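Local coordinates for cytochrome P450 (Rhodococcus erythropolis, PDB 3WEC), which hydroxylates the quinoline nitrogen of aurachin alkaloids, a heme-dependent monooxygenase step that confers their antibiotic activity, at residues G65-F68 with A69-T72; S207-Y210 with F211-L214. All coordinates share one frame; numbering follows the deposited sequence.

Contact 1: residues G65-F68 with A69-T72. With AUI (3-[(2E,6E,9R)-9-hydroxy-3,7,11-trimethyldodeca-2,6,10-trien-1-yl]-2-methylquinolin-4(1H)-one), chain C.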
# COMPACT_ATOMS: atom_id res chain seq x y z
N GLY A 65 14.13 9.68 7.78
CA GLY A 65 14.32 8.26 7.45
C GLY A 65 13.23 7.31 7.92
O GLY A 65 12.17 7.74 8.36
N LYS A 66 13.50 6.00 7.84
CA LYS A 66 12.46 4.98 8.01
C LYS A 66 12.90 3.83 8.91
O LYS A 66 12.24 2.79 8.96
CB LYS A 66 12.01 4.42 6.66
CG LYS A 66 11.22 5.39 5.79
CD LYS A 66 10.53 4.69 4.62
CE LYS A 66 9.19 4.10 5.00
NZ LYS A 66 8.35 3.81 3.81
N ASP A 67 14.03 4.00 9.59
CA ASP A 67 14.50 3.05 10.60
C ASP A 67 13.52 2.93 11.78
O ASP A 67 13.85 3.26 12.91
CB ASP A 67 15.87 3.47 11.11
CG ASP A 67 16.58 2.36 11.85
OD1 ASP A 67 15.93 1.37 12.24
OD2 ASP A 67 17.81 2.47 12.02
N PHE A 68 12.31 2.44 11.50
CA PHE A 68 11.25 2.45 12.51
C PHE A 68 11.43 1.54 13.75
O PHE A 68 10.96 1.88 14.83
CB PHE A 68 9.89 2.23 11.83
CG PHE A 68 9.19 3.51 11.46
CD1 PHE A 68 8.31 4.12 12.36
CD2 PHE A 68 9.43 4.11 10.24
CE1 PHE A 68 7.66 5.30 12.04
CE2 PHE A 68 8.79 5.30 9.91
CZ PHE A 68 7.90 5.89 10.80
N ALA A 69 12.12 0.41 13.60
CA ALA A 69 12.28 -0.54 14.71
C ALA A 69 13.22 -0.01 15.78
O ALA A 69 13.08 -0.32 16.97
CB ALA A 69 12.74 -1.88 14.19
N ASN A 70 14.18 0.81 15.36
CA ASN A 70 15.10 1.42 16.32
C ASN A 70 14.67 2.80 16.80
O ASN A 70 15.44 3.49 17.46
CB ASN A 70 16.52 1.43 15.75
CG ASN A 70 17.04 0.03 15.48
OD1 ASN A 70 17.23 -0.77 16.40
ND2 ASN A 70 17.27 -0.28 14.21
N SER A 71 13.43 3.19 16.49
CA SER A 71 12.84 4.45 16.97
C SER A 71 12.08 4.23 18.28
O SER A 71 11.77 3.10 18.63
CB SER A 71 11.92 5.06 15.91
OG SER A 71 10.65 4.41 15.90
N THR A 72 11.80 5.31 19.00
CA THR A 72 10.97 5.24 20.21
C THR A 72 9.48 5.21 19.87
O THR A 72 8.65 5.07 20.77
CB THR A 72 11.19 6.45 21.14
OG1 THR A 72 11.12 7.66 20.37
CG2 THR A 72 12.53 6.37 21.88
O13 AUI C . 6.01 2.41 4.67
C1 AUI C . 5.36 1.79 3.81
C4 AUI C . 5.93 0.55 3.24
C5 AUI C . 7.16 0.07 3.68
C6 AUI C . 7.68 -1.11 3.15
C7 AUI C . 6.90 -1.79 2.19
C8 AUI C . 5.66 -1.35 1.73
C9 AUI C . 5.11 -0.18 2.23
N10 AUI C . 3.87 0.26 1.83
C3 AUI C . 3.30 1.39 2.29
C11 AUI C . 1.92 1.82 1.80
C2 AUI C . 4.01 2.23 3.31
C12 AUI C . 3.37 3.47 3.85
C14 AUI C . 2.14 3.07 4.68
C15 AUI C . 1.91 2.22 5.72
C26 AUI C . 2.93 1.32 6.38
C16 AUI C . 0.48 2.19 6.18
C17 AUI C . 0.19 2.63 7.61
C18 AUI C . 1.41 2.66 8.49
C19 AUI C . 1.51 3.25 9.70
C27 AUI C . 0.37 3.96 10.41
C20 AUI C . 2.83 3.15 10.42
C21 AUI C . 3.87 4.21 10.04
O28 AUI C . 5.09 3.77 10.63
C22 AUI C . 4.18 4.37 8.57
C23 AUI C . 5.25 3.89 7.88
C24 AUI C . 5.32 4.24 6.43
C25 AUI C . 6.39 3.02 8.40
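Asp67 and Asn70 face each other across a tight bend of the chain, the carboxylate and amide planes turned 86° apart. Asn70 ND2 reaches the syn side of Asp67 OD1 at 2.9 Å, a little out of both planes. CG of Asp67 stands anti to its own backbone N (chi1 -164°), which swings OD1 beside the Asn70 side chain. Asp67 is itself the centre of an inverse gamma turn. One residue on, Phe68 O takes two bonds from the same face of its carbonyl plane: Ser71 OG at 2.8 Å and Ser71 N at 3.3 Å. Ser71 OG also caps Phe73 N, so one hydroxyl links the turn to the following helix. The side chains of Lys66 and Phe68 face the pocket. Lys66 NZ bonds the quinolone oxygen O13 of AUI at 2.9 Å and a heme oxygen as well; the Phe68 ring turns a face to the ligand hydroxyl O28, 3.3 Å from CE1, and the ligand methyl C25 lies over the same face, 3.6 Å from CE2. The bend joins strand 64-65, paired with strand 303-307 through Gly65 and Ile306, to helix 73-81, whose Phe73 and Phe74 pack on Phe68.

Contact 2: residues S207-Y210 with F211-L214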
# COMPACT_ATOMS: atom_id res chain seq x y z
N SER A 207 6.07 -18.60 6.24
CA SER A 207 6.25 -18.13 4.87
C SER A 207 7.70 -17.67 4.66
O SER A 207 8.26 -17.77 3.55
CB SER A 207 5.25 -17.00 4.52
OG SER A 207 5.46 -15.87 5.34
N ILE A 208 8.31 -17.20 5.73
CA ILE A 208 9.74 -17.00 5.74
C ILE A 208 10.50 -18.35 5.66
O ILE A 208 11.49 -18.45 4.92
CB ILE A 208 10.19 -16.12 6.94
CG1 ILE A 208 9.88 -14.65 6.63
CG2 ILE A 208 11.69 -16.32 7.23
CD1 ILE A 208 10.03 -13.75 7.84
N ASP A 209 10.05 -19.36 6.42
CA ASP A 209 10.66 -20.71 6.36
C ASP A 209 10.61 -21.25 4.93
O ASP A 209 11.65 -21.62 4.32
CB ASP A 209 9.95 -21.72 7.29
CG ASP A 209 10.82 -22.16 8.46
OD1 ASP A 209 11.14 -21.31 9.33
OD2 ASP A 209 11.20 -23.36 8.50
N TYR A 210 9.39 -21.27 4.40
CA TYR A 210 9.12 -21.70 3.05
C TYR A 210 9.94 -20.92 2.00
O TYR A 210 10.48 -21.51 1.07
CB TYR A 210 7.65 -21.54 2.78
CG TYR A 210 7.31 -21.68 1.34
CD1 TYR A 210 7.07 -22.92 0.81
CD2 TYR A 210 7.21 -20.57 0.52
CE1 TYR A 210 6.78 -23.09 -0.51
CE2 TYR A 210 6.92 -20.74 -0.82
CZ TYR A 210 6.71 -22.01 -1.32
OH TYR A 210 6.41 -22.26 -2.63
N PHE A 211 10.01 -19.59 2.13
CA PHE A 211 10.75 -18.78 1.14
C PHE A 211 12.24 -19.11 1.07
O PHE A 211 12.75 -19.26 -0.03
CB PHE A 211 10.47 -17.27 1.22
CG PHE A 211 9.19 -16.86 0.53
CD1 PHE A 211 8.91 -17.29 -0.78
CD2 PHE A 211 8.26 -16.03 1.16
CE1 PHE A 211 7.73 -16.91 -1.43
CE2 PHE A 211 7.06 -15.68 0.53
CZ PHE A 211 6.81 -16.12 -0.77
N ARG A 212 12.91 -19.24 2.22
CA ARG A 212 14.31 -19.73 2.30
C ARG A 212 14.53 -20.99 1.45
O ARG A 212 15.34 -21.00 0.52
CB ARG A 212 14.71 -20.10 3.73
CG ARG A 212 14.70 -18.97 4.73
CD ARG A 212 15.49 -19.43 5.94
NE ARG A 212 15.50 -18.41 7.00
CZ ARG A 212 14.73 -18.42 8.09
NH1 ARG A 212 14.86 -17.43 8.96
NH2 ARG A 212 13.83 -19.39 8.32
N THR A 213 13.77 -22.02 1.80
CA THR A 213 13.84 -23.35 1.23
C THR A 213 13.61 -23.34 -0.28
O THR A 213 14.31 -24.05 -1.00
CB THR A 213 12.79 -24.23 1.94
OG1 THR A 213 13.04 -24.21 3.36
CG2 THR A 213 12.82 -25.68 1.43
N LEU A 214 12.63 -22.56 -0.76
CA LEU A 214 12.41 -22.42 -2.20
C LEU A 214 13.63 -21.80 -2.93
O LEU A 214 13.99 -22.24 -4.04
CB LEU A 214 11.14 -21.63 -2.50
CG LEU A 214 10.78 -21.45 -3.98
CD1 LEU A 214 10.56 -22.79 -4.70
CD2 LEU A 214 9.58 -20.55 -4.15
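The backbone runs as regular alpha helix, with i to i+4 bonds from Phe211 N to Ser207 O, Arg212 N to Ile208 O and Leu214 N to Tyr210 O, the second almost straight at 179°. The neighbouring rings of Tyr210 and Phe211 leave the helix in different directions yet still meet: the edge of Tyr210 points at the face of Phe211 in a T-shaped pair, centroids 5.4 Å apart and planes at 63°. CD2 of Tyr210 lies over the rim of the Phe211 ring, 3.9 Å from CD1. With its CG anti to the backbone N (chi1 168°), Tyr210 leans along the helix toward Leu214, and the two side chains run side by side, Leu214 CD2 3.9 Å from Tyr210 OH. That hydroxyl is held by Asp171, while Trp178 meets the same ring. This is helix 194-216 of the P450 fold, packed against helix 172-182 and the long helix 240-271: Phe211 touches Phe175 of the former and Cys247 of the latter, and Ser207 and Ile208 rest on Leu248. On another side of the helix, Arg212 extends back along the previous turn. Ile208 CG2 sits over one face of its guanidinium, 3.8 Å from CZ, and Asp209 OD1 approaches the edge in plane, making a rather long salt bridge of 3.5 Å to NH2. The carboxylate is turned nearly perpendicular to the guanidinium. The stronger partner of Arg212 is Asp241 of helix 240-271, in a salt bridge to NE; Asp209 is the second, more distant acid. Thr213 folds its hydroxyl back on the helix, OG1 meeting Asp209 O at 3.1 Å from above the carbonyl plane, where the same oxygen also receives a weak bond from Thr213 N.

How the contacts relate
Starting from the N terminus, the chain reaches contact 1 first, just after strand 64-65 on the edge of the five-stranded mixed sheet, and turns there into helix 73-81. Roughly 135 residues later comes contact 2, near the C-terminal end of helix 194-216. Each is local, between adjoining segments: contact 1 rounds a bend, contact 2 follows helical turns and closes no loop. They stand in series, neither nested nor crossed. Their centres lie about 26 Å apart and their nearest atoms about 14 Å, without touching. Contact 1 ties the sheet to the heme and ligand pocket, whereas contact 2 belongs to the helical part, where helix 194-216 packs against helices 172-182 and 240-271.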